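Local coordinates for acyl-CoA N-acyltransferases (NAT) superfamily protein (Arabidopsis thaliana, PDB 6TH0), which probably transfers the acetyl group of acetyl-CoA to the N-terminal methionine of transmembrane proteins and to protein lysines, here seen as its GNAT-family part with acetyl-CoA bound, at residues Arg9-Ser14 / Ser47-Asp52; Phe66-Ile71 / Ile97-Val102; Val155-Gly160 / Asp170-Val175. All blocks are in the same frame, centred on the assembly; numbering follows the deposited sequence.

Contact 1 (Arg9-Ser14 / Ser47-Asp52); sequences RPINPS and SWAAVD
Arg9 and Ala49 form an antiparallel hydrogen-bonded pair, with Ala49 N giving a short, almost straight bond of 2.7 Å to Arg9 O and Arg9 N a longer one of 3.1 Å to Ala49 O. Two CA-H...O contacts extend this pairing, one from Trp48 CA to Arg9 O and one from Pro10 CA to Ser47 O. The Arg9 side chain folds over the neighbouring strand. Its CG sits between the backbone N and the carbonyl carbon (chi1 56°), and the chain then runs extended to NE. This brings the guanidinium over Ala49, whose methyl CB lies against one face, 3.9 Å from Arg9 NH1. Val51 crosses the arginine at about a right angle, with CG1 3.9 Å from Arg9 NH2. The polar end is held by other partners. Arg9 NH1 bonds Pro10 O at 3.1 Å, in the guanidinium plane, and makes a salt bridge to Asp15. Arg9 NH2 reaches Glu61 O. Ile11 packs against Ser47 and Ala49. Ile11 CB lies 3.3 Å from Ser47 OG, while Ile11 CG1 meets Ala49 CB at 3.8 Å. The Ile11 CD1 end reaches the carbonyl of Trp48. The contact joins the edge strand 6-10 to strand 45-52 at one side of the GNAT sheet. Helix 33-41 packs on Ile11 and Ser47 through Val40 and Val39. The Trp48 side chain packs on helix 111-123 at Glu118 and Val119, and its ring meets that of Tyr122. Strand 63-73 flanks strand 45-52 on its other side.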
loop_
_atom_site.group_PDB
_atom_site.type_symbol
_atom_site.label_atom_id
_atom_site.label_comp_id
_atom_site.label_asym_id
_atom_site.label_seq_id
_atom_site.Cartn_x
_atom_site.Cartn_y
_atom_site.Cartn_z
ATOM N N ARG A 9 -9.374 -2.687 -10.167
ATOM C CA ARG A 9 -10.582 -1.935 -9.857
ATOM C C ARG A 9 -10.537 -1.536 -8.396
ATOM O O ARG A 9 -9.768 -2.110 -7.613
ATOM C CB ARG A 9 -11.844 -2.755 -10.149
ATOM C CG ARG A 9 -11.868 -4.113 -9.403
ATOM C CD ARG A 9 -13.298 -4.636 -9.286
ATOM N NE ARG A 9 -13.356 -5.979 -8.697
ATOM C CZ ARG A 9 -13.281 -6.224 -7.392
ATOM N NH1 ARG A 9 -13.121 -5.221 -6.538
ATOM N NH2 ARG A 9 -13.358 -7.468 -6.934
ATOM N N PRO A 10 -11.333 -0.548 -7.993
ATOM C CA PRO A 10 -11.398 -0.205 -6.573
ATOM C C PRO A 10 -11.937 -1.379 -5.772
ATOM O O PRO A 10 -12.761 -2.163 -6.248
ATOM C CB PRO A 10 -12.352 0.990 -6.532
ATOM C CG PRO A 10 -12.327 1.550 -7.940
ATOM C CD PRO A 10 -12.148 0.353 -8.826
ATOM N N ILE A 11 -11.446 -1.515 -4.546
ATOM C CA ILE A 11 -12.048 -2.488 -3.645
ATOM C C ILE A 11 -13.426 -2.000 -3.216
ATOM O O ILE A 11 -13.638 -0.801 -2.967
ATOM C CB ILE A 11 -11.126 -2.743 -2.444
ATOM C CG1 ILE A 11 -9.835 -3.388 -2.940
ATOM C CG2 ILE A 11 -11.800 -3.708 -1.457
ATOM C CD1 ILE A 11 -8.821 -3.669 -1.858
ATOM N N ASN A 12 -14.389 -2.908 -3.170
ATOM C CA ASN A 12 -15.754 -2.577 -2.780
ATOM C C ASN A 12 -16.241 -3.533 -1.704
ATOM O O ASN A 12 -15.575 -4.521 -1.382
ATOM C CB ASN A 12 -16.700 -2.596 -3.993
ATOM C CG ASN A 12 -16.733 -3.932 -4.696
ATOM O OD1 ASN A 12 -17.240 -4.915 -4.157
ATOM N ND2 ASN A 12 -16.197 -3.976 -5.912
ATOM N N PRO A 13 -17.411 -3.260 -1.118
ATOM C CA PRO A 13 -17.873 -4.086 0.013
ATOM C C PRO A 13 -17.994 -5.569 -0.295
ATOM O O PRO A 13 -17.820 -6.386 0.617
ATOM C CB PRO A 13 -19.234 -3.471 0.355
ATOM C CG PRO A 13 -19.092 -2.036 -0.065
ATOM C CD PRO A 13 -18.245 -2.063 -1.306
ATOM N N SER A 14 -18.293 -5.955 -1.536
ATOM C CA SER A 14 -18.408 -7.379 -1.822
ATOM C C SER A 14 -17.077 -8.110 -1.694
ATOM O O SER A 14 -17.077 -9.347 -1.633
ATOM C CB SER A 14 -18.977 -7.594 -3.224
ATOM O OG SER A 14 -18.013 -7.263 -4.210
ATOM N N SER A 47 -7.971 2.184 -2.234
ATOM C CA SER A 47 -7.429 0.850 -2.431
ATOM C C SER A 47 -7.777 0.314 -3.808
ATOM O O SER A 47 -8.678 0.809 -4.491
ATOM C CB SER A 47 -7.960 -0.093 -1.353
ATOM O OG SER A 47 -9.371 -0.129 -1.422
ATOM N N TRP A 48 -7.016 -0.700 -4.209
ATOM C CA TRP A 48 -7.144 -1.309 -5.520
ATOM C C TRP A 48 -7.095 -2.821 -5.380
ATOM O O TRP A 48 -6.323 -3.356 -4.580
ATOM C CB TRP A 48 -6.045 -0.830 -6.463
ATOM C CG TRP A 48 -6.236 0.578 -6.906
ATOM C CD1 TRP A 48 -6.852 0.995 -8.049
ATOM C CD2 TRP A 48 -5.819 1.769 -6.218
ATOM N NE1 TRP A 48 -6.838 2.364 -8.120
ATOM C CE2 TRP A 48 -6.204 2.863 -7.012
ATOM C CE3 TRP A 48 -5.151 2.012 -5.014
ATOM C CZ2 TRP A 48 -5.953 4.191 -6.640
ATOM C CZ3 TRP A 48 -4.891 3.323 -4.647
ATOM C CH2 TRP A 48 -5.302 4.401 -5.457
ATOM N N ALA A 49 -7.912 -3.499 -6.165
ATOM C CA ALA A 49 -7.891 -4.946 -6.256
ATOM C C ALA A 49 -7.353 -5.325 -7.626
ATOM O O ALA A 49 -7.558 -4.611 -8.609
ATOM C CB ALA A 49 -9.290 -5.537 -6.051
ATOM N N ALA A 50 -6.627 -6.430 -7.671
ATOM C CA ALA A 50 -6.256 -7.082 -8.919
ATOM C C ALA A 50 -7.134 -8.309 -9.079
ATOM O O ALA A 50 -7.306 -9.073 -8.126
ATOM C CB ALA A 50 -4.781 -7.489 -8.918
ATOM N N VAL A 51 -7.711 -8.482 -10.265
ATOM C CA VAL A 51 -8.561 -9.632 -10.547
ATOM C C VAL A 51 -8.154 -10.262 -11.870
ATOM O O VAL A 51 -7.637 -9.595 -12.771
ATOM C CB VAL A 51 -10.060 -9.244 -10.577
ATOM C CG1 VAL A 51 -10.469 -8.593 -9.259
ATOM C CG2 VAL A 51 -10.353 -8.313 -11.758
ATOM N N ASP A 52 -8.351 -11.574 -11.965
ATOM C CA ASP A 52 -8.216 -12.323 -13.211
ATOM C C ASP A 52 -9.621 -12.801 -13.570
ATOM O O ASP A 52 -10.058 -13.861 -13.120
ATOM C CB ASP A 52 -7.237 -13.482 -13.055
ATOM C CG ASP A 52 -7.085 -14.305 -14.321
ATOM O OD1 ASP A 52 -7.728 -13.998 -15.347
ATOM O OD2 ASP A 52 -6.316 -15.283 -14.279
#

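Contact 2 (Phe66-Ile71 / Ile97-Val102); sequences FVTAKI and ILTLGV. With ACO (acetyl coenzyme *a), chain C.
Phe66 pairs with Gly101 through two backbone bonds, Phe66 N to Gly101 O and Gly101 N to Phe66 O. Its ring lies across the glycine. CG sits between the backbone N and the carbonyl carbon (chi1 60°), which lays one ring face over Gly101 CA, 3.9 Å from the ring centroid, in a CH-pi contact. Thr99 meets the ring at its edge, and helix 16-26 packs on Phe66 through Leu19, Ile22 and Ile26. Val67 turns to the sheet face shared with Leu100 and Ile97. Val67 CB touches Leu100 CD1 at 4.0 Å, and Val67 CG2 touches Ile97 CG2. Helix 111-123 covers this apolar patch. Thr68 faces both Leu98 and Thr99, a classic beta bulge. Thr68 O takes a bond of 2.8 Å from Leu98 N and a weak one from Thr99 N. On the face away from Val67 and Leu100, the Thr68 and Thr99 hydroxyls share a short hydrogen bond, OG1 to OG1 2.6 Å; His23 also bonds Thr99 OG1. The bulge is in strand 93-102, at Leu98 and Thr99; a bulge in the strand lining the acetyl-CoA pocket is a feature of the GNAT fold. Leu100 O accepts a nearly straight bond of 2.9 Å from N4P of acetyl-CoA, and Val102 N gives one of 2.9 Å to its O9P. These bonds hold the pantetheine arm; Lys108 and Ile137 are among the other partners of acetyl-CoA. Ala69 sets its methyl beside Ile97. At Lys70 only the start of the side chain takes part, with CB 4.1 Å from Leu98 CD1.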
loop_
_atom_site.group_PDB
_atom_site.type_symbol
_atom_site.label_atom_id
_atom_site.label_comp_id
_atom_site.label_asym_id
_atom_site.label_seq_id
_atom_site.Cartn_x
_atom_site.Cartn_y
_atom_site.Cartn_z
ATOM N N PHE A 66 -3.988 -7.019 -3.950
ATOM C CA PHE A 66 -4.607 -5.854 -3.326
ATOM C C PHE A 66 -3.516 -4.869 -2.940
ATOM O O PHE A 66 -2.363 -5.250 -2.730
ATOM C CB PHE A 66 -5.407 -6.263 -2.081
ATOM C CG PHE A 66 -4.576 -6.910 -1.047
ATOM C CD1 PHE A 66 -3.881 -6.145 -0.123
ATOM C CD2 PHE A 66 -4.398 -8.290 -1.044
ATOM C CE1 PHE A 66 -3.053 -6.749 0.818
ATOM C CE2 PHE A 66 -3.584 -8.890 -0.110
ATOM C CZ PHE A 66 -2.925 -8.133 0.832
ATOM N N VAL A 67 -3.884 -3.589 -2.862
ATOM C CA VAL A 67 -3.065 -2.588 -2.188
ATOM C C VAL A 67 -4.017 -1.632 -1.478
ATOM O O VAL A 67 -5.084 -1.324 -2.014
ATOM C CB VAL A 67 -2.157 -1.823 -3.167
ATOM C CG1 VAL A 67 -2.999 -1.051 -4.177
ATOM C CG2 VAL A 67 -1.207 -0.898 -2.412
ATOM N N THR A 68 -3.722 -1.306 -0.219
ATOM C CA THR A 68 -4.503 -0.332 0.544
ATOM C C THR A 68 -3.622 0.840 0.973
ATOM O O THR A 68 -2.418 0.679 1.220
ATOM C CB THR A 68 -5.139 -0.960 1.773
ATOM O OG1 THR A 68 -4.104 -1.439 2.637
ATOM C CG2 THR A 68 -6.048 -2.119 1.362
ATOM N N ALA A 69 -4.218 2.035 1.037
ATOM C CA ALA A 69 -3.461 3.237 1.354
ATOM C C ALA A 69 -4.379 4.241 2.051
ATOM O O ALA A 69 -5.592 4.254 1.835
ATOM C CB ALA A 69 -2.843 3.877 0.100
ATOM N N LYS A 70 -3.786 5.134 2.830
ATOM C CA LYS A 70 -4.586 6.171 3.464
ATOM C C LYS A 70 -3.931 7.514 3.240
ATOM O O LYS A 70 -2.736 7.612 2.952
ATOM C CB LYS A 70 -4.783 5.939 4.970
ATOM C CG LYS A 70 -3.508 6.041 5.795
ATOM C CD LYS A 70 -3.847 6.046 7.279
ATOM C CE LYS A 70 -2.600 6.100 8.153
ATOM N NZ LYS A 70 -2.966 6.111 9.598
ATOM N N ILE A 71 -4.741 8.537 3.388
ATOM C CA ILE A 71 -4.306 9.897 3.136
ATOM C C ILE A 71 -3.854 10.506 4.454
ATOM O O ILE A 71 -4.525 10.358 5.486
ATOM C CB ILE A 71 -5.444 10.687 2.481
ATOM C CG1 ILE A 71 -5.916 9.934 1.232
ATOM C CG2 ILE A 71 -4.965 12.072 2.102
ATOM C CD1 ILE A 71 -4.875 9.833 0.139
ATOM N N ILE A 97 1.040 3.842 1.931
ATOM C CA ILE A 97 0.622 2.474 1.631
ATOM C C ILE A 97 0.616 1.678 2.922
ATOM O O ILE A 97 1.612 1.658 3.665
ATOM C CB ILE A 97 1.542 1.827 0.586
ATOM C CG1 ILE A 97 1.320 2.457 -0.789
ATOM C CG2 ILE A 97 1.300 0.284 0.561
ATOM C CD1 ILE A 97 2.412 2.138 -1.784
ATOM N N LEU A 98 -0.523 1.050 3.209
ATOM C CA LEU A 98 -0.736 0.249 4.404
ATOM C C LEU A 98 -0.407 -1.219 4.128
ATOM O O LEU A 98 0.435 -1.815 4.803
ATOM C CB LEU A 98 -2.186 0.353 4.854
ATOM C CG LEU A 98 -2.664 1.752 5.303
ATOM C CD1 LEU A 98 -4.160 1.846 5.160
ATOM C CD2 LEU A 98 -2.286 1.920 6.756
ATOM N N THR A 99 -1.078 -1.809 3.146
ATOM C CA THR A 99 -0.869 -3.226 2.860
ATOM C C THR A 99 -0.752 -3.445 1.359
ATOM O O THR A 99 -1.224 -2.655 0.543
ATOM C CB THR A 99 -2.000 -4.091 3.419
ATOM O OG1 THR A 99 -3.199 -3.885 2.658
ATOM C CG2 THR A 99 -2.263 -3.791 4.893
ATOM N N LEU A 100 -0.097 -4.552 1.006
ATOM C CA LEU A 100 0.109 -4.930 -0.384
ATOM C C LEU A 100 0.322 -6.433 -0.381
ATOM O O LEU A 100 1.049 -6.918 0.481
ATOM C CB LEU A 100 1.327 -4.216 -0.976
ATOM C CG LEU A 100 1.886 -4.737 -2.288
ATOM C CD1 LEU A 100 0.979 -4.325 -3.437
ATOM C CD2 LEU A 100 3.301 -4.219 -2.503
ATOM N N GLY A 101 -0.336 -7.152 -1.287
ATOM C CA GLY A 101 -0.156 -8.595 -1.367
ATOM C C GLY A 101 -0.656 -9.134 -2.682
ATOM O O GLY A 101 -1.584 -8.586 -3.282
ATOM N N VAL A 102 -0.055 -10.242 -3.122
ATOM C CA VAL A 102 -0.476 -10.979 -4.308
ATOM C C VAL A 102 -0.543 -12.455 -3.911
ATOM O O VAL A 102 0.321 -12.933 -3.170
ATOM C CB VAL A 102 0.493 -10.749 -5.492
ATOM C CG1 VAL A 102 0.090 -11.569 -6.694
ATOM C CG2 VAL A 102 0.582 -9.234 -5.869
HETATM N N1A ACO C . 8.905 -12.846 -15.551
HETATM C C2A ACO C . 9.732 -13.202 -14.510
HETATM N N3A ACO C . 9.966 -12.609 -13.327
HETATM C C4A ACO C . 9.222 -11.445 -13.178
HETATM C C5A ACO C . 8.318 -10.946 -14.169
HETATM C C6A ACO C . 8.193 -11.691 -15.357
HETATM N N6A ACO C . 7.342 -11.265 -16.342
HETATM N N7A ACO C . 7.705 -9.760 -13.745
HETATM C C8A ACO C . 8.229 -9.546 -12.520
HETATM N N9A ACO C . 9.145 -10.526 -12.136
HETATM C C1B ACO C . 9.907 -10.604 -10.889
HETATM C C2B ACO C . 10.412 -9.188 -10.348
HETATM O O2B ACO C . 11.555 -8.823 -11.002
HETATM C C3B ACO C . 10.717 -9.747 -8.880
HETATM O O3B ACO C . 11.823 -10.495 -9.026
HETATM P P3B ACO C . 12.890 -10.499 -7.527
HETATM O O7A ACO C . 11.983 -11.369 -6.698
HETATM O O8A ACO C . 14.188 -11.120 -8.014
HETATM O O9A ACO C . 12.869 -9.028 -7.186
HETATM C C4B ACO C . 9.448 -10.617 -8.589
HETATM O O4B ACO C . 9.046 -11.195 -9.874
HETATM C C5B ACO C . 8.326 -9.796 -7.925
HETATM O O5B ACO C . 8.013 -8.660 -8.669
HETATM P P1A ACO C . 6.372 -8.560 -8.812
HETATM O O1A ACO C . 5.865 -9.744 -9.548
HETATM O O2A ACO C . 6.055 -7.162 -9.264
HETATM O O3A ACO C . 5.641 -8.651 -7.286
HETATM P P2A ACO C . 4.683 -9.896 -7.046
HETATM O O4A ACO C . 3.369 -9.744 -7.720
HETATM O O5A ACO C . 5.384 -11.230 -7.055
HETATM O O6A ACO C . 4.221 -9.713 -5.382
HETATM C CBP ACO C . 4.804 -9.200 -3.104
HETATM C CCP ACO C . 5.259 -9.188 -4.628
HETATM C CDP ACO C . 3.682 -8.199 -2.963
HETATM C CEP ACO C . 5.977 -8.826 -2.195
HETATM C CAP ACO C . 4.317 -10.650 -2.840
HETATM O OAP ACO C . 5.416 -11.554 -2.770
HETATM C C9P ACO C . 3.529 -10.826 -1.544
HETATM O O9P ACO C . 2.318 -10.776 -1.552
HETATM N N8P ACO C . 4.219 -11.119 -0.387
HETATM C C7P ACO C . 3.513 -11.313 0.924
HETATM C C6P ACO C . 2.884 -10.030 1.384
HETATM C C5P ACO C . 3.991 -9.067 1.631
HETATM O O5P ACO C . 5.084 -9.360 2.091
HETATM N N4P ACO C . 3.734 -7.752 1.298
HETATM C C3P ACO C . 4.838 -6.821 1.527
HETATM C C2P ACO C . 4.294 -5.471 1.831
HETATM S S1P ACO C . 5.738 -4.341 2.140
HETATM C C ACO C . 5.861 -4.642 3.902
HETATM O O ACO C . 6.745 -5.300 4.393
HETATM C CH3 ACO C . 4.812 -4.105 4.729
#

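Contact 3 (Val155-Gly160 / Asp170-Val175); sequences VRRLHG and DSYLFV
Arg157 and Asp170 cross at about a right angle on the beta hairpin of strands 153-164 and 167-177, at one side of the GNAT sheet. The guanidinium and carboxylate planes stand 82° apart, so the salt bridge is not the flat, two-pronged kind. Arg157 NE aims at a single oxygen, Asp170 OD2, at 2.7 Å, and OD2 is met on its anti side. Arg157 NH1 adds a weak bond to the same oxygen. CG of Arg157 stands opposite the backbone N (chi1 -173°) and the extended chain carries NE over to the aspartate. His159 ND1 also reaches OD2, weakly, with the imidazole nearly perpendicular to the carboxylate. The other oxygen, Asp170 OD1, accepts a bond of 2.9 Å from Gly160 N, where the chain turns a corner. The carboxylate thus ties Arg157, and weakly His159, to Gly160 N, and replacing Asp170 by an alanine would probably leave Arg157 without its charge partner and Gly160 N without its acceptor. Tyr172 stands on the same sheet face as Arg157. Its ring plane is almost at right angles to the guanidinium, with the hydroxyl near the guanidinium edge, but the angle is too poor for a hydrogen bond. Leu173, Leu158 and Arg156 occupy the other face. Leu173 and Arg156 lie side by side, with CD2 of Leu173 3.6 Å from Arg156 NE; the far end of Arg156 forms a salt bridge to Asp81. Leu158 crosses Leu173 obliquely, its CD1 4.0 Å from Leu173 CB. Val155 lies alongside Leu173 and crosses Val175 at about a right angle, with Val155 CG2 3.6 Å from Val175 CG2. Ser171 OG is buried with no polar partner in the model; of the atoms of Val155-Gly160, Leu158 CB comes nearest to it, at 3.6 Å.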
loop_
_atom_site.group_PDB
_atom_site.type_symbol
_atom_site.label_atom_id
_atom_site.label_comp_id
_atom_site.label_asym_id
_atom_site.label_seq_id
_atom_site.Cartn_x
_atom_site.Cartn_y
_atom_site.Cartn_z
ATOM N N VAL A 155 14.885 5.401 3.241
ATOM C CA VAL A 155 15.320 6.544 4.032
ATOM C C VAL A 155 16.081 6.145 5.294
ATOM O O VAL A 155 17.202 6.610 5.521
ATOM C CB VAL A 155 14.109 7.423 4.402
ATOM C CG1 VAL A 155 14.544 8.592 5.277
ATOM C CG2 VAL A 155 13.396 7.881 3.151
ATOM N N ARG A 156 15.473 5.307 6.133
ATOM C CA ARG A 156 16.057 5.013 7.437
ATOM C C ARG A 156 15.392 3.777 8.020
ATOM O O ARG A 156 14.318 3.357 7.585
ATOM C CB ARG A 156 15.915 6.207 8.391
ATOM C CG ARG A 156 14.476 6.705 8.582
ATOM C CD ARG A 156 14.535 8.164 9.047
ATOM N NE ARG A 156 13.222 8.787 9.004
ATOM C CZ ARG A 156 13.024 10.101 8.916
ATOM N NH1 ARG A 156 14.060 10.928 8.848
ATOM N NH2 ARG A 156 11.788 10.585 8.890
ATOM N N ARG A 157 16.033 3.221 9.042
ATOM C CA ARG A 157 15.535 2.053 9.753
ATOM C C ARG A 157 14.853 2.469 11.055
ATOM O O ARG A 157 15.412 3.261 11.824
ATOM C CB ARG A 157 16.682 1.094 10.058
ATOM C CG ARG A 157 16.249 -0.239 10.653
ATOM C CD ARG A 157 17.461 -1.081 10.988
ATOM N NE ARG A 157 17.073 -2.429 11.376
ATOM C CZ ARG A 157 17.122 -3.474 10.558
ATOM N NH1 ARG A 157 16.750 -4.663 10.992
ATOM N NH2 ARG A 157 17.543 -3.329 9.306
ATOM N N LEU A 158 13.646 1.952 11.287
ATOM C CA LEU A 158 12.906 2.180 12.526
ATOM C C LEU A 158 12.935 0.902 13.360
ATOM O O LEU A 158 12.448 -0.141 12.919
ATOM C CB LEU A 158 11.461 2.594 12.241
ATOM C CG LEU A 158 11.332 3.996 11.638
ATOM C CD1 LEU A 158 11.915 4.063 10.234
ATOM C CD2 LEU A 158 9.894 4.490 11.668
ATOM N N HIS A 159 13.448 0.999 14.579
ATOM C CA HIS A 159 13.600 -0.184 15.412
ATOM C C HIS A 159 12.308 -0.538 16.145
ATOM O O HIS A 159 11.599 0.334 16.652
ATOM C CB HIS A 159 14.734 0.044 16.404
ATOM C CG HIS A 159 16.037 0.358 15.736
ATOM N ND1 HIS A 159 16.887 -0.620 15.269
ATOM C CD2 HIS A 159 16.620 1.542 15.430
ATOM C CE1 HIS A 159 17.944 -0.053 14.713
ATOM N NE2 HIS A 159 17.805 1.257 14.795
ATOM N N GLY A 160 11.993 -1.832 16.179
ATOM C CA GLY A 160 10.806 -2.257 16.901
ATOM C C GLY A 160 9.503 -1.754 16.323
ATOM O O GLY A 160 8.521 -1.645 17.050
ATOM N N ASP A 170 12.117 -4.743 12.972
ATOM C CA ASP A 170 12.404 -3.402 12.472
ATOM C C ASP A 170 11.729 -3.188 11.115
ATOM O O ASP A 170 11.349 -4.137 10.420
ATOM C CB ASP A 170 13.915 -3.186 12.330
ATOM C CG ASP A 170 14.652 -3.291 13.652
ATOM O OD1 ASP A 170 13.996 -3.331 14.716
ATOM O OD2 ASP A 170 15.905 -3.338 13.624
ATOM N N SER A 171 11.580 -1.921 10.732
ATOM C CA SER A 171 11.062 -1.589 9.415
ATOM C C SER A 171 12.019 -0.636 8.712
ATOM O O SER A 171 12.899 -0.025 9.329
ATOM C CB SER A 171 9.668 -0.950 9.497
ATOM O OG SER A 171 9.765 0.349 10.064
ATOM N N TYR A 172 11.886 -0.571 7.392
ATOM C CA TYR A 172 12.500 0.489 6.604
ATOM C C TYR A 172 11.424 1.459 6.142
ATOM O O TYR A 172 10.370 1.038 5.655
ATOM C CB TYR A 172 13.234 -0.043 5.373
ATOM C CG TYR A 172 14.506 -0.772 5.659
ATOM C CD1 TYR A 172 15.542 -0.158 6.341
ATOM C CD2 TYR A 172 14.706 -2.063 5.184
ATOM C CE1 TYR A 172 16.739 -0.815 6.572
ATOM C CE2 TYR A 172 15.910 -2.724 5.397
ATOM C CZ TYR A 172 16.903 -2.106 6.105
ATOM O OH TYR A 172 18.075 -2.765 6.339
ATOM N N LEU A 173 11.698 2.752 6.287
ATOM C CA LEU A 173 10.852 3.790 5.705
ATOM C C LEU A 173 11.222 3.985 4.234
ATOM O O LEU A 173 12.396 4.162 3.916
ATOM C CB LEU A 173 11.050 5.102 6.455
ATOM C CG LEU A 173 10.494 6.359 5.766
ATOM C CD1 LEU A 173 8.974 6.301 5.755
ATOM C CD2 LEU A 173 11.002 7.653 6.422
ATOM N N PHE A 174 10.233 3.912 3.333
ATOM C CA PHE A 174 10.457 4.144 1.904
ATOM C C PHE A 174 9.597 5.314 1.466
ATOM O O PHE A 174 8.453 5.418 1.879
ATOM C CB PHE A 174 10.106 2.933 1.019
ATOM C CG PHE A 174 11.206 1.926 0.868
ATOM C CD1 PHE A 174 12.072 1.987 -0.208
ATOM C CD2 PHE A 174 11.337 0.880 1.778
ATOM C CE1 PHE A 174 13.088 1.027 -0.361
ATOM C CE2 PHE A 174 12.327 -0.063 1.632
ATOM C CZ PHE A 174 13.196 0.004 0.566
ATOM N N VAL A 175 10.153 6.215 0.643
ATOM C CA VAL A 175 9.415 7.389 0.186
ATOM C C VAL A 175 9.584 7.546 -1.317
ATOM O O VAL A 175 10.633 7.212 -1.878
ATOM C CB VAL A 175 9.847 8.686 0.912
ATOM C CG1 VAL A 175 9.708 8.531 2.413
ATOM C CG2 VAL A 175 11.269 9.066 0.532
#

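Overall arrangement
From the N terminus, contact 1 closes first. It brings strand 45-52 back onto edge strand 6-10 after a largely helical loop. Contact 2 follows, pairing strand 63-73 with strand 93-102 across a loop without helix. Contact 3 comes last and pairs hairpin arms across nine residues, mostly strand. The three are in series; none encloses or crosses another. Contacts 1 and 2 touch, because strands 45-52 and 63-73 are sheet neighbours: Trp48 N lies 3.0 Å from Val67 O, a probable hydrogen bond. Contact 3 stands apart, its centre about 17 Å from that of contact 2 and about 28 Å from that of contact 1. All three belong to one mixed sheet, from one edge strand to the other.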